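Local coordinates for protein UDP-glucose 6-dehydrogenase (Pyrobaculum islandicum, PDB 3VTF) that probably catalyses the NAD-dependent two-step oxidation of UDP-glucose to UDP-glucuronate, in which two NAD molecules are reduced, at residues T107-A115 / K287-F295; A236-L247 / V309-Y319. All blocks are in the same frame, centred on the assembly; numbering follows the deposited sequence.

Contact 1: residues T107-A115 / K287-F295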
loop_
_atom_site.group_PDB
_atom_site.type_symbol
_atom_site.label_atom_id
_atom_site.label_comp_id
_atom_site.label_asym_id
_atom_site.label_seq_id
_atom_site.Cartn_x
_atom_site.Cartn_y
_atom_site.Cartn_z
ATOM N N THR A 107 10.426 -21.592 8.577
ATOM C CA THR A 107 9.107 -21.678 9.191
ATOM C C THR A 107 8.148 -21.939 7.986
ATOM O O THR A 107 7.299 -21.047 7.622
ATOM C CB THR A 107 8.631 -20.387 9.958
ATOM O OG1 THR A 107 8.993 -19.212 9.188
ATOM C CG2 THR A 107 9.375 -20.291 11.371
ATOM N N PRO A 108 8.205 -23.157 7.409
ATOM C CA PRO A 108 7.263 -23.477 6.327
ATOM C C PRO A 108 5.822 -23.558 6.752
ATOM O O PRO A 108 5.523 -23.569 7.968
ATOM C CB PRO A 108 7.774 -24.883 5.787
ATOM C CG PRO A 108 8.353 -25.504 7.000
ATOM C CD PRO A 108 8.980 -24.330 7.828
ATOM N N PRO A 109 4.882 -23.581 5.777
ATOM C CA PRO A 109 3.470 -23.676 6.192
ATOM C C PRO A 109 3.233 -25.052 6.851
ATOM O O PRO A 109 3.819 -26.036 6.398
ATOM C CB PRO A 109 2.686 -23.527 4.903
ATOM C CG PRO A 109 3.625 -23.761 3.762
ATOM C CD PRO A 109 5.029 -23.400 4.313
ATOM N N ALA A 110 2.453 -25.090 7.917
ATOM C CA ALA A 110 1.903 -26.391 8.430
ATOM C C ALA A 110 0.736 -26.851 7.498
ATOM O O ALA A 110 0.248 -26.090 6.603
ATOM C CB ALA A 110 1.387 -26.196 9.865
ATOM N N PRO A 111 0.231 -28.074 7.722
ATOM C CA PRO A 111 -0.855 -28.588 6.858
ATOM C C PRO A 111 -2.052 -27.669 6.874
ATOM O O PRO A 111 -2.672 -27.525 5.857
ATOM C CB PRO A 111 -1.244 -29.928 7.532
ATOM C CG PRO A 111 -0.036 -30.351 8.257
ATOM C CD PRO A 111 0.615 -29.052 8.757
ATOM N N ASP A 112 -2.386 -27.019 7.982
ATOM C CA ASP A 112 -3.551 -26.139 7.954
ATOM C C ASP A 112 -3.189 -24.658 7.549
ATOM O O ASP A 112 -4.001 -23.749 7.784
ATOM C CB ASP A 112 -4.166 -26.101 9.346
ATOM C CG ASP A 112 -3.190 -25.469 10.418
ATOM O OD1 ASP A 112 -1.981 -25.230 10.171
ATOM O OD2 ASP A 112 -3.649 -25.229 11.538
ATOM N N GLY A 113 -2.005 -24.468 6.954
ATOM C CA GLY A 113 -1.491 -23.110 6.552
ATOM C C GLY A 113 -0.847 -22.242 7.654
ATOM O O GLY A 113 -0.169 -21.240 7.343
ATOM N N SER A 114 -1.041 -22.576 8.941
ATOM C CA SER A 114 -0.372 -21.806 10.018
ATOM C C SER A 114 1.157 -22.013 9.952
ATOM O O SER A 114 1.690 -22.885 9.258
ATOM C CB SER A 114 -0.956 -22.132 11.432
ATOM O OG SER A 114 -0.612 -23.457 11.750
ATOM N N ALA A 115 1.889 -21.188 10.675
ATOM C CA ALA A 115 3.330 -21.375 10.673
ATOM C C ALA A 115 3.699 -22.723 11.373
ATOM O O ALA A 115 3.289 -22.956 12.503
ATOM C CB ALA A 115 4.052 -20.228 11.431
ATOM N N LYS A 287 3.411 -18.053 1.912
ATOM C CA LYS A 287 3.216 -18.782 3.187
ATOM C C LYS A 287 3.127 -17.799 4.359
ATOM O O LYS A 287 2.386 -18.046 5.358
ATOM C CB LYS A 287 4.258 -19.885 3.339
ATOM C CG LYS A 287 5.753 -19.481 3.530
ATOM C CD LYS A 287 6.147 -19.227 4.987
ATOM C CE LYS A 287 7.662 -19.006 5.112
ATOM N NZ LYS A 287 7.926 -18.443 6.463
ATOM N N ASP A 288 3.842 -16.636 4.274
ATOM C CA ASP A 288 3.676 -15.647 5.411
ATOM C C ASP A 288 2.317 -15.046 5.401
ATOM O O ASP A 288 1.782 -14.707 6.421
ATOM C CB ASP A 288 4.727 -14.490 5.365
ATOM C CG ASP A 288 6.164 -15.036 5.598
ATOM O OD1 ASP A 288 6.292 -16.080 6.255
ATOM O OD2 ASP A 288 7.176 -14.408 5.166
ATOM N N THR A 289 1.765 -14.806 4.215
ATOM C CA THR A 289 0.436 -14.226 4.157
ATOM C C THR A 289 -0.612 -15.216 4.745
ATOM O O THR A 289 -1.504 -14.817 5.479
ATOM C CB THR A 289 0.023 -13.833 2.671
ATOM O OG1 THR A 289 0.976 -12.815 2.215
ATOM C CG2 THR A 289 -1.367 -13.170 2.629
ATOM N N LEU A 290 -0.488 -16.465 4.335
ATOM C CA LEU A 290 -1.370 -17.528 4.840
ATOM C C LEU A 290 -1.157 -17.666 6.382
ATOM O O LEU A 290 -2.095 -17.726 7.118
ATOM C CB LEU A 290 -0.993 -18.851 4.142
ATOM C CG LEU A 290 -1.904 -20.073 4.563
ATOM C CD1 LEU A 290 -3.340 -19.643 4.381
ATOM C CD2 LEU A 290 -1.551 -21.270 3.641
ATOM N N ALA A 291 0.095 -17.688 6.841
ATOM C CA ALA A 291 0.345 -17.737 8.331
ATOM C C ALA A 291 -0.289 -16.581 9.045
ATOM O O ALA A 291 -0.814 -16.695 10.190
ATOM C CB ALA A 291 1.882 -17.872 8.653
ATOM N N PHE A 292 -0.226 -15.385 8.420
ATOM C CA PHE A 292 -0.821 -14.203 9.071
ATOM C C PHE A 292 -2.307 -14.318 9.182
ATOM O O PHE A 292 -2.922 -14.004 10.227
ATOM C CB PHE A 292 -0.427 -12.931 8.226
ATOM C CG PHE A 292 -0.732 -11.646 8.889
ATOM C CD1 PHE A 292 -0.124 -11.304 10.117
ATOM C CD2 PHE A 292 -1.534 -10.681 8.256
ATOM C CE1 PHE A 292 -0.356 -10.058 10.733
ATOM C CE2 PHE A 292 -1.815 -9.448 8.875
ATOM C CZ PHE A 292 -1.186 -9.124 10.119
ATOM N N ILE A 293 -2.925 -14.834 8.109
ATOM C CA ILE A 293 -4.377 -15.014 8.136
ATOM C C ILE A 293 -4.741 -16.032 9.277
ATOM O O ILE A 293 -5.677 -15.792 10.031
ATOM C CB ILE A 293 -4.832 -15.592 6.761
ATOM C CG1 ILE A 293 -4.774 -14.483 5.683
ATOM C CG2 ILE A 293 -6.320 -16.041 6.815
ATOM C CD1 ILE A 293 -4.787 -15.061 4.214
ATOM N N ARG A 294 -4.040 -17.170 9.269
ATOM C CA ARG A 294 -4.335 -18.291 10.232
ATOM C C ARG A 294 -4.080 -17.816 11.673
ATOM O O ARG A 294 -4.832 -18.142 12.578
ATOM C CB ARG A 294 -3.466 -19.468 9.958
ATOM C CG ARG A 294 -3.846 -20.176 8.627
ATOM C CD ARG A 294 -5.275 -20.776 8.700
ATOM N NE ARG A 294 -5.530 -21.459 7.425
ATOM C CZ ARG A 294 -6.396 -21.047 6.525
ATOM N NH1 ARG A 294 -7.143 -19.981 6.740
ATOM N NH2 ARG A 294 -6.509 -21.721 5.382
ATOM N N PHE A 295 -3.027 -17.026 11.866
ATOM C CA PHE A 295 -2.739 -16.483 13.201
ATOM C C PHE A 295 -3.855 -15.545 13.643
ATOM O O PHE A 295 -4.360 -15.659 14.767
ATOM C CB PHE A 295 -1.357 -15.710 13.171
ATOM C CG PHE A 295 -0.962 -15.151 14.526
ATOM C CD1 PHE A 295 -0.708 -16.008 15.596
ATOM C CD2 PHE A 295 -0.914 -13.796 14.733
ATOM C CE1 PHE A 295 -0.315 -15.516 16.862
ATOM C CE2 PHE A 295 -0.565 -13.283 15.971
ATOM C CZ PHE A 295 -0.252 -14.137 17.052
HETATM O O HOH W 1 2.426 -20.604 6.515
HETATM O O HOH W 2 0.396 -18.950 11.740
#
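Lys-287 sets its CG between its own backbone N and carbonyl carbon (chi1 67°) and bends again at chi2, and the remaining extended chain carries NZ to Thr-107. Arg-294, two turns further along the helix, holds CG beside its backbone N and also bends at chi2 (-64°), which delivers NE to Asp-112. Between them these two side chains hold the loop at two points, Thr-107 and the turn at Asp-112. NZ of Lys-287 donates to Thr-107 O at 2.9 Å, from well above the carbonyl plane, and to OG1 of the same threonine at 3.0 Å; Thr-107 OG1 also bonds to Thr-145 O. A salt bridge to Asp-288 OD1 steadies the ammonium from the helix side, while the CB of Lys-287 lies 3.7 Å from Pro-109 CD, the two side chains crossing at about a right angle.

At the turn, Arg-294 NE reaches Asp-112 O at 2.8 Å, in the carbonyl plane and almost in line with the C=O bond (160°). Asp-112 itself is tied back into the loop: OD1 accepts from Ser-114 N, which makes an Asx turn overlapping the type I turn from Ala-110 to Gly-113, and from Ser-114 OG as well. The middle is tight. Leu-290 CD2 presses to 3.4 Å from Gly-113 CA; a CB here would run into Leu-290 CG, and the positive phi is one that glycine adopts readily. Two waters complete the seam, one donating to both Gly-113 O and Lys-287 O, the other linking Ala-115 N with Ala-291 O.

The contact thus clips the loop after strand 100-103 of the Rossmann-type NAD-binding domain onto helix 285-298, beside the predicted nucleophile Cys-284; Thr-107 and Lys-287 are both predicted NAD contacts, consistent with the edge of a dinucleotide site.

Contact 2: residues A236-L247 / V309-Y319. With UPG (uridine-5'-diphosphate-glucose), chain B.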
loop_
_atom_site.group_PDB
_atom_site.type_symbol
_atom_site.label_atom_id
_atom_site.label_comp_id
_atom_site.label_asym_id
_atom_site.label_seq_id
_atom_site.Cartn_x
_atom_site.Cartn_y
_atom_site.Cartn_z
ATOM N N ALA A 236 2.865 -7.920 -0.420
ATOM C CA ALA A 236 1.997 -8.830 -1.162
ATOM C C ALA A 236 0.688 -8.137 -1.550
ATOM O O ALA A 236 0.169 -8.342 -2.662
ATOM C CB ALA A 236 1.743 -10.116 -0.306
ATOM N N LEU A 237 0.182 -7.279 -0.646
ATOM C CA LEU A 237 -1.039 -6.532 -0.858
ATOM C C LEU A 237 -0.850 -5.545 -2.021
ATOM O O LEU A 237 -1.792 -5.345 -2.831
ATOM C CB LEU A 237 -1.452 -5.776 0.442
ATOM C CG LEU A 237 -2.546 -4.740 0.471
ATOM C CD1 LEU A 237 -3.002 -4.283 1.881
ATOM C CD2 LEU A 237 -1.970 -3.477 -0.127
ATOM N N LYS A 238 0.304 -4.860 -2.080
ATOM C CA LYS A 238 0.515 -3.953 -3.249
ATOM C C LYS A 238 0.450 -4.710 -4.506
ATOM O O LYS A 238 -0.091 -4.154 -5.481
ATOM C CB LYS A 238 1.868 -3.202 -3.207
ATOM C CG LYS A 238 2.043 -2.450 -1.876
ATOM C CD LYS A 238 3.108 -1.293 -1.795
ATOM C CE LYS A 238 3.305 -0.463 -3.081
ATOM N NZ LYS A 238 4.304 0.698 -2.878
ATOM N N ILE A 239 1.103 -5.888 -4.564
ATOM C CA ILE A 239 1.111 -6.697 -5.780
ATOM C C ILE A 239 -0.355 -7.109 -6.164
ATOM O O ILE A 239 -0.773 -6.994 -7.335
ATOM C CB ILE A 239 1.982 -7.946 -5.573
ATOM C CG1 ILE A 239 3.459 -7.510 -5.352
ATOM C CG2 ILE A 239 1.975 -8.848 -6.788
ATOM C CD1 ILE A 239 4.353 -8.651 -4.893
ATOM N N SER A 240 -1.104 -7.604 -5.187
ATOM C CA SER A 240 -2.480 -8.076 -5.460
ATOM C C SER A 240 -3.418 -6.924 -5.794
ATOM O O SER A 240 -4.352 -7.081 -6.620
ATOM C CB SER A 240 -3.006 -8.862 -4.206
ATOM O OG SER A 240 -2.382 -10.089 -4.207
ATOM N N PHE A 241 -3.220 -5.784 -5.134
ATOM C CA PHE A 241 -3.948 -4.607 -5.507
ATOM C C PHE A 241 -3.659 -4.231 -6.980
ATOM O O PHE A 241 -4.585 -3.868 -7.735
ATOM C CB PHE A 241 -3.730 -3.448 -4.586
ATOM C CG PHE A 241 -4.550 -2.260 -4.915
ATOM C CD1 PHE A 241 -5.921 -2.284 -4.703
ATOM C CD2 PHE A 241 -3.995 -1.159 -5.500
ATOM C CE1 PHE A 241 -6.749 -1.180 -4.972
ATOM C CE2 PHE A 241 -4.762 -0.033 -5.776
ATOM C CZ PHE A 241 -6.150 -0.007 -5.509
ATOM N N ALA A 242 -2.378 -4.230 -7.372
ATOM C CA ALA A 242 -2.017 -3.904 -8.794
ATOM C C ALA A 242 -2.720 -4.917 -9.737
ATOM O O ALA A 242 -3.145 -4.539 -10.841
ATOM C CB ALA A 242 -0.504 -3.921 -9.007
ATOM N N ASN A 243 -2.874 -6.164 -9.254
ATOM C CA ASN A 243 -3.506 -7.190 -10.097
ATOM C C ASN A 243 -4.995 -6.986 -10.155
ATOM O O ASN A 243 -5.591 -7.096 -11.208
ATOM C CB ASN A 243 -3.131 -8.587 -9.602
ATOM C CG ASN A 243 -1.744 -8.941 -10.066
ATOM O OD1 ASN A 243 -1.338 -8.499 -11.183
ATOM N ND2 ASN A 243 -1.058 -9.803 -9.326
ATOM N N GLU A 244 -5.595 -6.618 -9.019
ATOM C CA GLU A 244 -7.057 -6.291 -9.012
ATOM C C GLU A 244 -7.352 -5.106 -9.925
ATOM O O GLU A 244 -8.301 -5.101 -10.767
ATOM C CB GLU A 244 -7.531 -5.939 -7.578
ATOM C CG GLU A 244 -9.044 -5.616 -7.534
ATOM C CD GLU A 244 -9.619 -5.850 -6.137
ATOM O OE1 GLU A 244 -9.461 -7.001 -5.628
ATOM O OE2 GLU A 244 -10.275 -4.894 -5.634
ATOM N N VAL A 245 -6.596 -4.027 -9.740
ATOM C CA VAL A 245 -6.719 -2.863 -10.646
ATOM C C VAL A 245 -6.429 -3.293 -12.108
ATOM O O VAL A 245 -7.115 -2.829 -13.060
ATOM C CB VAL A 245 -5.758 -1.752 -10.175
ATOM C CG1 VAL A 245 -5.689 -0.601 -11.192
ATOM C CG2 VAL A 245 -6.308 -1.238 -8.846
ATOM N N GLY A 246 -5.449 -4.188 -12.303
ATOM C CA GLY A 246 -5.034 -4.661 -13.630
ATOM C C GLY A 246 -6.099 -5.462 -14.378
ATOM O O GLY A 246 -6.285 -5.293 -15.598
ATOM N N LEU A 247 -6.854 -6.286 -13.640
ATOM C CA LEU A 247 -7.950 -6.994 -14.325
ATOM C C LEU A 247 -8.922 -6.012 -14.916
ATOM O O LEU A 247 -9.484 -6.257 -15.997
ATOM C CB LEU A 247 -8.656 -7.944 -13.286
ATOM C CG LEU A 247 -7.778 -9.071 -12.788
ATOM C CD1 LEU A 247 -8.473 -9.807 -11.571
ATOM C CD2 LEU A 247 -7.452 -10.049 -13.907
ATOM N N VAL A 309 -6.055 -10.620 -0.479
ATOM C CA VAL A 309 -4.742 -10.596 -1.110
ATOM C C VAL A 309 -4.413 -11.920 -1.696
ATOM O O VAL A 309 -3.876 -12.033 -2.836
ATOM C CB VAL A 309 -3.649 -10.192 -0.045
ATOM C CG1 VAL A 309 -2.290 -10.384 -0.632
ATOM C CG2 VAL A 309 -3.918 -8.745 0.317
ATOM N N LEU A 310 -4.637 -12.971 -0.904
ATOM C CA LEU A 310 -4.331 -14.329 -1.376
ATOM C C LEU A 310 -5.334 -14.825 -2.434
ATOM O O LEU A 310 -4.942 -15.560 -3.349
ATOM C CB LEU A 310 -4.342 -15.351 -0.204
ATOM C CG LEU A 310 -3.023 -15.709 0.476
ATOM C CD1 LEU A 310 -3.171 -16.946 1.406
ATOM C CD2 LEU A 310 -1.870 -15.927 -0.529
ATOM N N ARG A 311 -6.611 -14.462 -2.302
ATOM C CA ARG A 311 -7.585 -14.856 -3.360
ATOM C C ARG A 311 -7.137 -14.348 -4.751
ATOM O O ARG A 311 -7.168 -15.079 -5.771
ATOM C CB ARG A 311 -8.909 -14.269 -2.992
ATOM C CG ARG A 311 -9.996 -14.392 -4.035
ATOM C CD ARG A 311 -11.316 -13.682 -3.637
ATOM N NE ARG A 311 -12.148 -13.527 -4.831
ATOM C CZ ARG A 311 -13.134 -14.372 -5.121
ATOM N NH1 ARG A 311 -13.352 -15.371 -4.276
ATOM N NH2 ARG A 311 -13.888 -14.247 -6.227
ATOM N N VAL A 312 -6.756 -13.077 -4.828
ATOM C CA VAL A 312 -6.273 -12.521 -6.123
ATOM C C VAL A 312 -5.051 -13.263 -6.565
ATOM O O VAL A 312 -4.950 -13.670 -7.703
ATOM C CB VAL A 312 -6.003 -11.014 -5.942
ATOM C CG1 VAL A 312 -5.230 -10.438 -7.166
ATOM C CG2 VAL A 312 -7.329 -10.320 -5.752
ATOM N N ASN A 313 -4.102 -13.526 -5.634
ATOM C CA ASN A 313 -2.865 -14.179 -6.043
ATOM C C ASN A 313 -3.113 -15.550 -6.592
ATOM O O ASN A 313 -2.443 -15.987 -7.570
ATOM C CB ASN A 313 -1.902 -14.239 -4.841
ATOM C CG ASN A 313 -0.477 -14.507 -5.246
ATOM O OD1 ASN A 313 0.155 -15.517 -4.861
ATOM N ND2 ASN A 313 0.050 -13.597 -6.001
ATOM N N GLU A 314 -4.056 -16.276 -5.977
ATOM C CA GLU A 314 -4.246 -17.653 -6.432
ATOM C C GLU A 314 -4.956 -17.673 -7.791
ATOM O O GLU A 314 -4.848 -18.618 -8.534
ATOM C CB GLU A 314 -5.125 -18.370 -5.374
ATOM C CG GLU A 314 -4.267 -18.781 -4.166
ATOM C CD GLU A 314 -5.118 -19.130 -2.914
ATOM O OE1 GLU A 314 -6.342 -18.849 -2.907
ATOM O OE2 GLU A 314 -4.565 -19.632 -1.912
ATOM N N TYR A 315 -5.715 -16.617 -8.062
ATOM C CA TYR A 315 -6.465 -16.482 -9.318
ATOM C C TYR A 315 -5.592 -16.220 -10.543
ATOM O O TYR A 315 -5.872 -16.768 -11.654
ATOM C CB TYR A 315 -7.475 -15.334 -9.179
ATOM C CG TYR A 315 -8.285 -15.037 -10.444
ATOM C CD1 TYR A 315 -9.280 -15.943 -10.854
ATOM C CD2 TYR A 315 -8.116 -13.818 -11.181
ATOM C CE1 TYR A 315 -10.073 -15.681 -11.971
ATOM C CE2 TYR A 315 -8.911 -13.526 -12.307
ATOM C CZ TYR A 315 -9.914 -14.470 -12.671
ATOM O OH TYR A 315 -10.753 -14.238 -13.748
ATOM N N MET A 316 -4.543 -15.381 -10.386
ATOM C CA MET A 316 -3.801 -14.910 -11.545
ATOM C C MET A 316 -3.260 -16.035 -12.468
ATOM O O MET A 316 -3.396 -15.907 -13.714
ATOM C CB MET A 316 -2.648 -13.925 -11.143
ATOM C CG MET A 316 -3.206 -12.646 -10.477
ATOM S SD MET A 316 -4.611 -11.816 -11.172
ATOM C CE MET A 316 -3.960 -10.938 -12.598
ATOM N N PRO A 317 -2.578 -17.069 -11.917
ATOM C CA PRO A 317 -2.057 -18.110 -12.826
ATOM C C PRO A 317 -3.177 -18.907 -13.564
ATOM O O PRO A 317 -3.006 -19.292 -14.731
ATOM C CB PRO A 317 -1.316 -19.082 -11.892
ATOM C CG PRO A 317 -1.034 -18.257 -10.659
ATOM C CD PRO A 317 -2.148 -17.299 -10.514
ATOM N N ARG A 318 -4.303 -19.132 -12.892
ATOM C CA ARG A 318 -5.470 -19.758 -13.536
ATOM C C ARG A 318 -5.950 -18.831 -14.646
ATOM O O ARG A 318 -6.312 -19.288 -15.748
ATOM C CB ARG A 318 -6.622 -19.987 -12.515
ATOM C CG ARG A 318 -6.387 -21.156 -11.546
ATOM C CD ARG A 318 -7.311 -21.239 -10.302
ATOM N NE ARG A 318 -8.638 -20.616 -10.465
ATOM C CZ ARG A 318 -9.209 -19.718 -9.613
ATOM N NH1 ARG A 318 -8.590 -19.307 -8.496
ATOM N NH2 ARG A 318 -10.436 -19.221 -9.857
ATOM N N TYR A 319 -5.999 -17.520 -14.389
ATOM C CA TYR A 319 -6.473 -16.627 -15.424
ATOM C C TYR A 319 -5.577 -16.626 -16.667
ATOM O O TYR A 319 -6.087 -16.499 -17.808
ATOM C CB TYR A 319 -6.650 -15.205 -14.850
ATOM C CG TYR A 319 -7.205 -14.166 -15.753
ATOM C CD1 TYR A 319 -8.516 -14.314 -16.299
ATOM C CD2 TYR A 319 -6.460 -12.967 -16.072
ATOM C CE1 TYR A 319 -9.054 -13.329 -17.117
ATOM C CE2 TYR A 319 -7.034 -11.981 -16.866
ATOM C CZ TYR A 319 -8.296 -12.177 -17.411
ATOM O OH TYR A 319 -8.797 -11.188 -18.229
HETATM N N1 UPG B . 6.654 -9.619 -7.482
HETATM C C2 UPG B . 5.546 -9.216 -8.286
HETATM N N3 UPG B . 5.372 -7.917 -8.541
HETATM C C4 UPG B . 6.216 -6.977 -7.968
HETATM C C5 UPG B . 7.328 -7.337 -7.129
HETATM C C6 UPG B . 7.480 -8.715 -6.876
HETATM O O2 UPG B . 4.740 -10.061 -8.788
HETATM O O4 UPG B . 5.979 -5.744 -8.196
HETATM C C1C UPG B . 6.746 -11.077 -7.235
HETATM C C2C UPG B . 8.126 -11.578 -7.614
HETATM O O2C UPG B . 8.197 -11.992 -8.976
HETATM C C3C UPG B . 8.307 -12.780 -6.661
HETATM C C4C UPG B . 7.538 -12.379 -5.402
HETATM O O4C UPG B . 6.740 -11.242 -5.798
HETATM O O3C UPG B . 7.585 -13.922 -7.196
HETATM C C5C UPG B . 8.453 -11.948 -4.231
HETATM O O5C UPG B . 9.486 -11.115 -4.773
HETATM P PA UPG B . 10.674 -10.498 -3.747
HETATM O O1A UPG B . 10.036 -9.545 -2.684
HETATM O O2A UPG B . 11.885 -10.083 -4.621
HETATM O O3A UPG B . 11.233 -11.894 -3.172
HETATM P PB UPG B . 11.737 -12.347 -1.678
HETATM O O1B UPG B . 13.189 -12.736 -1.797
HETATM O O2B UPG B . 10.683 -13.470 -1.506
HETATM O O3B UPG B . 11.703 -11.131 -0.647
HETATM C "C1'" UPG B . 10.584 -10.967 0.278
HETATM C "C2'" UPG B . 10.624 -9.535 0.764
HETATM C "C3'" UPG B . 11.847 -9.379 1.699
HETATM C "C4'" UPG B . 11.704 -10.421 2.835
HETATM C "C5'" UPG B . 11.805 -11.858 2.186
HETATM C "C6'" UPG B . 11.638 -13.059 3.143
HETATM O "O2'" UPG B . 10.869 -8.848 -0.525
HETATM O "O3'" UPG B . 11.816 -8.059 2.205
HETATM O "O4'" UPG B . 12.851 -10.263 3.697
HETATM O "O5'" UPG B . 10.613 -11.906 1.352
HETATM O "O6'" UPG B . 10.788 -12.685 4.254
HETATM O O HOH W 3 -10.036 -8.688 -17.106
#
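Helices 221-251 and 304-328 of the central domain pack here, with the axes of 236-247 and 309-319 passing 8.9 Å apart at 61°. Ser-240 marks the close end: its OG lies beside the backbone N, anti to the carbonyl carbon (chi1 -75°), and donates to Val-309 O at 2.8 Å, an oxygen that also accepts from Asn-313 N. The methyls of Val-309 straddle the first turn, CG1 against the CB of Ala-236 and CG2 3.9 Å from Leu-237 CB. One turn on, Val-312 CG1 sits 3.7 Å from Asn-243 CB.

The same long helix builds the dimer core and the sugar-nucleotide pocket: Leu-237 packs on Leu-237 of the second subunit, Glu-244 bonds to Ile-305 N and Ser-306 OG of that subunit, and Ile-239 lies over one face of the uracil of UDP-glucose, with CD1 3.6 Å from N1 of the ligand. Cutting this side chain back to an alanine is likely to open a gap under the uracil and leave the base less firmly seated.

Asn-243 OD1 accepts from Gly-277 N, which probably helps fix the amide where ND2 stands 3.7 Å from CG of the doubly bent Met-316. Leu-247 closes the far end, CD1 reaching Tyr-315 and CD2 lying 3.6 Å from CE2 of Tyr-319, whose OH shares a water with Leu-247 O.

Contact 2 is a buried helix pair inside the central domain, whereas contact 1 is only partly buried and joins that domain to a loop of the NAD-binding one. Their chemistry follows: polar clamps and bridging waters hold the loop, while mostly aliphatic and aromatic side chains fill the helix crossing. Helix 285-298 connects them, since Thr-289 packs on Ala-236 and on Leu-310, and Ile-293 adds its CD1 to Leu-310 as well. It also leads directly into helix 304-328 in the chain. Contact 1 lies by the predicted cofactor site, contact 2 beside the uracil, and both reach the second subunit, contact 2 far more extensively.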